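Local coordinates for protein desulfoferrodoxin (rbo) (Treponema pallidum subsp. pallidum str. Nichols, PDB 1Y07) that binds a single ferric ion and, as a superoxide reductase, probably reduces superoxide to hydrogen peroxide, at residues 83-88 against 108-113; 90-95 against 102-107. All blocks are in the same frame, centred on the assembly; numbering follows the deposited sequence.

Interaction 1. Residues 83-88 against 108-113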
ATOM      1  N   LEU B  83       3.489   4.190   5.272  1.00 13.80           N
ATOM      2  CA  LEU B  83       4.907   4.066   5.487  1.00 14.00           C
ATOM      3  C   LEU B  83       5.547   3.589   4.234  1.00 14.46           C
ATOM      4  O   LEU B  83       5.114   2.589   3.651  1.00 16.28           O
ATOM      5  CB  LEU B  83       5.154   3.040   6.589  1.00 14.56           C
ATOM      6  CG  LEU B  83       6.479   3.111   7.320  1.00 15.72           C
ATOM      7  CD1 LEU B  83       6.649   4.364   8.048  1.00 13.83           C
ATOM      8  CD2 LEU B  83       6.615   1.858   8.203  1.00 16.65           C
ATOM      9  N   LYS B  84       6.535   4.334   3.763  1.00 13.69           N
ATOM     10  CA  LYS B  84       7.362   3.841   2.701  1.00 13.73           C
ATOM     11  C   LYS B  84       8.638   3.298   3.350  1.00 13.60           C
ATOM     12  O   LYS B  84       9.212   3.969   4.190  1.00 14.52           O
ATOM     13  CB  LYS B  84       7.742   4.955   1.707  1.00 14.27           C
ATOM     14  CG  LYS B  84       8.782   4.414   0.720  1.00 17.13           C
ATOM     15  CD  LYS B  84       9.039   5.314  -0.451  1.00 20.80           C
ATOM     16  CE  LYS B  84       9.826   6.507  -0.123  1.00 21.91           C
ATOM     17  NZ  LYS B  84      10.085   7.267  -1.381  1.00 22.37           N
ATOM     18  N   THR B  85       9.037   2.093   2.983  1.00 13.81           N
ATOM     19  CA  THR B  85      10.256   1.459   3.443  1.00 14.44           C
ATOM     20  C   THR B  85      11.096   1.118   2.225  1.00 14.64           C
ATOM     21  O   THR B  85      10.664   1.277   1.068  1.00 15.00           O
ATOM     22  CB  THR B  85       9.984   0.190   4.272  1.00 14.68           C
ATOM     23  OG1 THR B  85       9.440  -0.843   3.445  1.00 15.05           O
ATOM     24  CG2 THR B  85       8.895   0.423   5.347  1.00 15.86           C
ATOM     25  N   ARG B  86      12.310   0.637   2.488  1.00 14.87           N
ATOM     26  CA  ARG B  86      13.220   0.246   1.418  1.00 15.70           C
ATOM     27  C   ARG B  86      12.627  -0.834   0.537  1.00 14.63           C
ATOM     28  O   ARG B  86      12.786  -0.795  -0.698  1.00 14.97           O
ATOM     29  CB  ARG B  86      14.592  -0.169   1.987  1.00 17.29           C
ATOM     30  CG  ARG B  86      15.464   1.072   2.393  1.00 22.59           C
ATOM     31  CD  ARG B  86      16.998   0.849   2.389  1.00 27.88           C
ATOM     32  NE  ARG B  86      17.637   1.553   1.267  1.00 34.00           N
ATOM     33  CZ  ARG B  86      18.960   1.591   1.027  1.00 38.38           C
ATOM     34  NH1 ARG B  86      19.836   0.972   1.841  1.00 40.10           N
ATOM     35  NH2 ARG B  86      19.427   2.272  -0.034  1.00 40.66           N
ATOM     36  N   LYS B  87      11.945  -1.790   1.168  1.00 14.35           N
ATOM     37  CA  LYS B  87      11.418  -2.991   0.471  1.00 13.76           C
ATOM     38  C   LYS B  87       9.989  -2.875  -0.007  1.00 14.54           C
ATOM     39  O   LYS B  87       9.577  -3.662  -0.831  1.00 13.72           O
ATOM     40  CB  LYS B  87      11.585  -4.259   1.330  1.00 13.86           C
ATOM     41  CG  LYS B  87      13.008  -4.477   1.746  1.00 14.32           C
ATOM     42  CD  LYS B  87      13.993  -4.664   0.550  1.00 16.80           C
ATOM     43  CE  LYS B  87      15.370  -5.188   0.941  1.00 19.30           C
ATOM     44  NZ  LYS B  87      15.305  -6.692   1.045  1.00 22.07           N
ATOM     45  N   GLY B  88       9.253  -1.902   0.497  1.00 14.81           N
ATOM     46  CA  GLY B  88       7.858  -1.763   0.178  1.00 15.45           C
ATOM     47  C   GLY B  88       7.115  -0.588   0.771  1.00 14.62           C
ATOM     48  O   GLY B  88       7.689   0.447   1.112  1.00 14.57           O
ATOM     49  N   ALA B 108      13.400  -8.187   8.860  1.00 12.64           N
ATOM     50  CA  ALA B 108      14.767  -7.844   9.267  1.00 13.70           C
ATOM     51  C   ALA B 108      15.596  -7.178   8.178  1.00 13.95           C
ATOM     52  O   ALA B 108      16.512  -6.417   8.483  1.00 13.92           O
ATOM     53  CB  ALA B 108      15.485  -9.084   9.790  1.00 13.05           C
ATOM     54  N   ASP B 109      15.205  -7.394   6.924  1.00 14.07           N
ATOM     55  CA  ASP B 109      15.953  -6.895   5.787  1.00 14.10           C
ATOM     56  C   ASP B 109      15.443  -5.539   5.344  1.00 14.12           C
ATOM     57  O   ASP B 109      16.016  -4.940   4.421  1.00 15.55           O
ATOM     58  CB  ASP B 109      15.856  -7.860   4.630  1.00 15.15           C
ATOM     59  CG  ASP B 109      14.395  -8.083   4.195  1.00 16.07           C
ATOM     60  OD1 ASP B 109      13.631  -8.671   4.961  1.00 15.93           O
ATOM     61  OD2 ASP B 109      13.952  -7.702   3.132  1.00 17.40           O
ATOM     62  N   ASP B 110      14.411  -5.027   6.004  1.00 12.21           N
ATOM     63  CA  ASP B 110      13.719  -3.809   5.590  1.00 14.26           C
ATOM     64  C   ASP B 110      14.131  -2.691   6.513  1.00 14.35           C
ATOM     65  O   ASP B 110      14.629  -2.943   7.653  1.00 15.51           O
ATOM     66  CB  ASP B 110      12.212  -4.017   5.621  1.00 13.86           C
ATOM     67  CG  ASP B 110      11.469  -3.073   4.681  1.00 12.93           C
ATOM     68  OD1 ASP B 110      12.162  -2.201   4.081  1.00 13.58           O
ATOM     69  OD2 ASP B 110      10.231  -3.109   4.529  1.00 13.82           O
ATOM     70  N   GLN B 111      14.060  -1.464   5.993  1.00 15.45           N
ATOM     71  CA  GLN B 111      14.329  -0.264   6.778  1.00 14.87           C
ATOM     72  C   GLN B 111      13.370   0.834   6.389  1.00 15.72           C
ATOM     73  O   GLN B 111      12.977   0.916   5.226  1.00 15.57           O
ATOM     74  CB  GLN B 111      15.789   0.237   6.570  1.00 15.75           C
ATOM     75  CG  GLN B 111      16.826  -0.815   6.910  1.00 17.62           C
ATOM     76  CD  GLN B 111      18.236  -0.421   6.635  1.00 19.64           C
ATOM     77  OE1 GLN B 111      19.025  -0.266   7.575  1.00 23.24           O
ATOM     78  NE2 GLN B 111      18.606  -0.323   5.351  1.00 21.90           N
ATOM     79  N   VAL B 112      12.963   1.659   7.342  1.00 15.54           N
ATOM     80  CA  VAL B 112      12.003   2.724   7.044  1.00 17.21           C
ATOM     81  C   VAL B 112      12.619   3.833   6.213  1.00 17.10           C
ATOM     82  O   VAL B 112      13.804   4.145   6.401  1.00 19.38           O
ATOM     83  CB  VAL B 112      11.428   3.300   8.348  1.00 17.83           C
ATOM     84  CG1 VAL B 112      12.443   4.062   9.097  1.00 18.56           C
ATOM     85  CG2 VAL B 112      10.249   4.201   8.062  1.00 20.96           C
ATOM     86  N   LEU B 113      11.829   4.474   5.343  1.00 16.47           N
ATOM     87  CA  LEU B 113      12.255   5.675   4.593  1.00 17.23           C
ATOM     88  C   LEU B 113      11.466   6.924   4.953  1.00 17.18           C
ATOM     89  O   LEU B 113      12.044   7.986   5.170  1.00 18.34           O
ATOM     90  CB  LEU B 113      12.169   5.463   3.087  1.00 16.34           C
ATOM     91  CG  LEU B 113      13.164   4.460   2.504  1.00 18.08           C
ATOM     92  CD1 LEU B 113      12.876   4.235   1.030  1.00 18.42           C
ATOM     93  CD2 LEU B 113      14.629   4.914   2.689  1.00 18.10           C
TER
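The carboxylate of D110 reaches across to T85 and the turn after it, and accepts a bond on each oxygen. OD2 of D110 receives the hydroxyl of T85 on its syn lone pair, with OG1 2.6 Å away. The other oxygen, OD1, accepts the backbone N of K87 at 2.9 Å, a donor that comes from above the carboxylate plane, 42° out of it. D110 can meet both because its CG lies opposite its own backbone N (chi1 -155°), which swings the carboxylate toward the turn. A weak bond from Q111 N to the same OD1 ties the group back to its own chain. T85 OG1 in turn accepts a weak, bent bond from G88 N, so hydroxyl and carboxylate together link both sides of the turn. Nearer the surface, the aliphatic chain of K87 runs past D110 and then bends to place NZ on the anti lone pair of D109 OD2, a salt bridge of 2.7 Å.

Behind this polar end the backbones pair. T85 and V112 form an antiparallel non-hydrogen-bonded pair, flanked by R86 N bonding to Q111 O (2.8 Å) and L113 N to K84 O (2.9 Å). Apolar groups fill in around it: CD1 of L83 rests on CG2 of V112 at 3.6 Å, and L113 lies over the backbone of T85, its CD1 near the T85 carbonyl. R86 and Q111 run side by side on the outside. R3 adds a further layer, accepting K84 NZ at its carbonyl oxygen and donating NH1 to T85 O.

Here the loop before strand 112-119 is fastened to the 78-85/88-93 hairpin turn. Buried and supplied with hydroxyl and amide donors, the D110 carboxylate is probably ionised.

Interaction 2. Residues 90-95 against 102-107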
ATOM      1  N   GLN B  90       3.363   0.347   3.231  1.00 11.23           N
ATOM      2  CA  GLN B  90       2.262  -0.086   4.076  1.00 11.21           C
ATOM      3  C   GLN B  90       1.297   1.058   4.297  1.00 11.70           C
ATOM      4  O   GLN B  90       1.674   2.215   4.249  1.00 11.09           O
ATOM      5  CB  GLN B  90       2.748  -0.497   5.452  1.00 11.24           C
ATOM      6  CG  GLN B  90       3.828  -1.522   5.366  1.00 11.66           C
ATOM      7  CD  GLN B  90       4.024  -2.296   6.724  1.00 11.73           C
ATOM      8  OE1 GLN B  90       3.077  -2.627   7.353  1.00 11.95           O
ATOM      9  NE2 GLN B  90       5.283  -2.541   7.100  1.00 13.56           N
ATOM     10  N   LEU B  91       0.044   0.718   4.536  1.00 12.31           N
ATOM     11  CA  LEU B  91      -0.912   1.717   4.912  1.00 13.41           C
ATOM     12  C   LEU B  91      -1.873   1.113   5.903  1.00 12.39           C
ATOM     13  O   LEU B  91      -2.333  -0.012   5.741  1.00 12.83           O
ATOM     14  CB  LEU B  91      -1.586   2.325   3.690  1.00 14.79           C
ATOM     15  CG  LEU B  91      -2.529   3.536   3.894  1.00 16.27           C
ATOM     16  CD1 LEU B  91      -2.613   4.399   2.643  1.00 17.00           C
ATOM     17  CD2 LEU B  91      -3.841   2.999   4.304  1.00 16.96           C
ATOM     18  N   LYS B  92      -2.097   1.839   6.995  1.00 11.42           N
ATOM     19  CA  LYS B  92      -3.102   1.455   7.977  1.00 12.36           C
ATOM     20  C   LYS B  92      -4.008   2.622   8.273  1.00 13.63           C
ATOM     21  O   LYS B  92      -3.552   3.746   8.544  1.00 13.91           O
ATOM     22  CB  LYS B  92      -2.410   1.030   9.316  1.00 11.67           C
ATOM     23  CG  LYS B  92      -1.640  -0.282   9.231  1.00 13.31           C
ATOM     24  CD  LYS B  92      -1.022  -0.723  10.563  1.00 12.15           C
ATOM     25  CE  LYS B  92      -0.673  -2.190  10.597  1.00 12.10           C
ATOM     26  NZ  LYS B  92      -0.228  -2.626  11.874  1.00 12.27           N
ATOM     27  N   GLU B  93      -5.304   2.359   8.254  1.00 14.61           N
ATOM     28  CA  GLU B  93      -6.275   3.346   8.708  1.00 16.09           C
ATOM     29  C   GLU B  93      -6.253   3.381  10.236  1.00 15.90           C
ATOM     30  O   GLU B  93      -5.998   2.380  10.888  1.00 16.65           O
ATOM     31  CB  GLU B  93      -7.659   3.010   8.180  1.00 17.49           C
ATOM     32  CG  GLU B  93      -7.690   3.090   6.673  1.00 22.46           C
ATOM     33  CD  GLU B  93      -9.011   2.699   6.001  1.00 29.56           C
ATOM     34  OE1 GLU B  93      -9.833   2.025   6.653  1.00 34.71           O
ATOM     35  OE2 GLU B  93      -9.204   3.044   4.800  1.00 31.63           O
ATOM     36  N   LEU B  94      -6.491   4.537  10.814  1.00 16.15           N
ATOM     37  CA  LEU B  94      -6.538   4.702  12.274  1.00 16.51           C
ATOM     38  C   LEU B  94      -8.001   4.685  12.825  1.00 17.23           C
ATOM     39  O   LEU B  94      -8.858   5.363  12.274  1.00 17.20           O
ATOM     40  CB  LEU B  94      -5.924   6.067  12.613  1.00 16.44           C
ATOM     41  CG  LEU B  94      -4.417   6.016  12.900  1.00 19.54           C
ATOM     42  CD1 LEU B  94      -3.579   5.744  11.679  1.00 21.43           C
ATOM     43  CD2 LEU B  94      -3.972   7.321  13.499  1.00 20.82           C
ATOM     44  N   PRO B  95      -8.303   3.904  13.871  1.00 17.87           N
ATOM     45  CA  PRO B  95      -9.620   3.983  14.531  1.00 18.96           C
ATOM     46  C   PRO B  95      -9.842   5.402  15.014  1.00 20.18           C
ATOM     47  O   PRO B  95      -8.953   5.945  15.692  1.00 18.80           O
ATOM     48  CB  PRO B  95      -9.475   3.004  15.704  1.00 18.51           C
ATOM     49  CG  PRO B  95      -8.468   2.027  15.211  1.00 19.54           C
ATOM     50  CD  PRO B  95      -7.473   2.865  14.482  1.00 18.07           C
ATOM     51  N   VAL B 102      -0.048   4.790  15.179  1.00 15.75           N
ATOM     52  CA  VAL B 102      -0.155   3.402  14.706  1.00 15.14           C
ATOM     53  C   VAL B 102       1.240   2.819  14.541  1.00 15.42           C
ATOM     54  O   VAL B 102       2.188   3.544  14.373  1.00 15.95           O
ATOM     55  CB  VAL B 102      -0.964   3.359  13.384  1.00 15.15           C
ATOM     56  CG1 VAL B 102      -0.119   3.872  12.221  1.00 16.36           C
ATOM     57  CG2 VAL B 102      -1.608   1.974  13.163  1.00 16.97           C
ATOM     58  N   THR B 103       1.362   1.515  14.627  1.00 14.17           N
ATOM     59  CA  THR B 103       2.624   0.870  14.513  1.00 14.77           C
ATOM     60  C   THR B 103       2.596  -0.086  13.310  1.00 13.33           C
ATOM     61  O   THR B 103       1.575  -0.716  13.008  1.00 14.43           O
ATOM     62  CB  THR B 103       2.875   0.069  15.741  1.00 14.98           C
ATOM     63  OG1 THR B 103       2.873   0.981  16.861  1.00 15.79           O
ATOM     64  CG2 THR B 103       4.297  -0.614  15.722  1.00 15.94           C
ATOM     65  N   PHE B 104       3.722  -0.168  12.640  1.00 12.49           N
ATOM     66  CA  PHE B 104       3.938  -1.060  11.533  1.00 13.59           C
ATOM     67  C   PHE B 104       5.061  -1.999  11.927  1.00 13.11           C
ATOM     68  O   PHE B 104       5.936  -1.602  12.689  1.00 15.50           O
ATOM     69  CB  PHE B 104       4.404  -0.251  10.353  1.00 13.58           C
ATOM     70  CG  PHE B 104       3.387   0.763   9.887  1.00 14.62           C
ATOM     71  CD1 PHE B 104       3.414   2.058  10.374  1.00 15.85           C
ATOM     72  CD2 PHE B 104       2.441   0.429   8.958  1.00 12.94           C
ATOM     73  CE1 PHE B 104       2.480   3.026   9.959  1.00 14.23           C
ATOM     74  CE2 PHE B 104       1.515   1.411   8.518  1.00 13.91           C
ATOM     75  CZ  PHE B 104       1.537   2.680   9.043  1.00 14.19           C
ATOM     76  N   ALA B 105       5.077  -3.200  11.365  1.00 11.52           N
ATOM     77  CA  ALA B 105       6.183  -4.138  11.501  1.00 11.13           C
ATOM     78  C   ALA B 105       6.948  -4.354  10.210  1.00 12.95           C
ATOM     79  O   ALA B 105       6.314  -4.372   9.106  1.00 12.11           O
ATOM     80  CB  ALA B 105       5.618  -5.462  12.003  1.00 11.93           C
ATOM     81  N   LEU B 106       8.276  -4.499  10.309  1.00 11.56           N
ATOM     82  CA  LEU B 106       9.189  -4.679   9.199  1.00 11.37           C
ATOM     83  C   LEU B 106       9.871  -6.021   9.320  1.00 12.06           C
ATOM     84  O   LEU B 106      10.073  -6.528  10.426  1.00 11.11           O
ATOM     85  CB  LEU B 106      10.213  -3.490   9.162  1.00 12.52           C
ATOM     86  CG  LEU B 106       9.749  -2.194   8.441  1.00 12.94           C
ATOM     87  CD1 LEU B 106       8.476  -1.570   9.068  1.00 16.06           C
ATOM     88  CD2 LEU B 106      10.895  -1.154   8.352  1.00 14.39           C
ATOM     89  N   THR B 107      10.241  -6.603   8.198  1.00 10.90           N
ATOM     90  CA  THR B 107      11.117  -7.737   8.169  1.00 11.65           C
ATOM     91  C   THR B 107      12.563  -7.250   8.460  1.00 11.32           C
ATOM     92  O   THR B 107      12.900  -6.066   8.360  1.00 11.99           O
ATOM     93  CB  THR B 107      11.055  -8.488   6.886  1.00 11.79           C
ATOM     94  OG1 THR B 107      11.196  -7.584   5.774  1.00 13.93           O
ATOM     95  CG2 THR B 107       9.648  -9.097   6.698  1.00 10.85           C
TER
HETATM   96  O   HOH W   1       2.998  -4.314   9.562  1.00 17.24           O
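F104 lies against Q90 and K92 in the core of an immunoglobulin-like beta sandwich, where strand 90-93 of one sheet faces strand 102-105 of the other. Their axes approach to 8.5 Å and run roughly antiparallel, at 149°, so side chains rather than backbone bonds join them. Packing is tight around the phenyl ring. CB of Q90 lies 3.6 Å from CD2 of F104, and CG of K92 comes 3.7 Å from CE2 of F104, its chain sliding past the ring in the opposite direction. V81 and L83 of strand 78-85 also touch F104. Toward the iron end, L94 CD1 meets V102 CB at 3.9 Å.

The side toward the second subunit is more polar and holds a water. There K92, extended beyond CG, places NZ 2.9 Å from T103 O, nearly in line with the C=O; NZ also makes a weak bond to T107 OG1 of the second subunit. The amide of Q90 stands almost perpendicular to the F104 ring (84°), its OE1 at the ring edge. Its NE2 donates to A105 O at 2.9 Å from above the carbonyl plane, while a water bridges Q90 OE1 (2.8 Å) to A105 N (3.0 Å).

Interaction 2 is nested inside the loop closed by interaction 1: the chain passes through 83-88, 90-95, 102-107 and 108-113 in turn. Their centres are 12 Å apart. Strands 78-85 and 88-93 are neighbours in one sheet, and L83 N probably bonds to Q90 O at 2.9 Å. Interaction 1 joins the ends of the neighbouring strands 78-85 and 112-119 within that sheet, whereas interaction 2 spans the two sheets. L106 joins them, its CD2 packing on V112 N, and L83 CD2 touches F104 CB. Both contacts reach the second subunit, where a strand of the other chain pairs with G88, Q90 and L91 and continues the sheet. The iron lies beyond the L94 end of interaction 2.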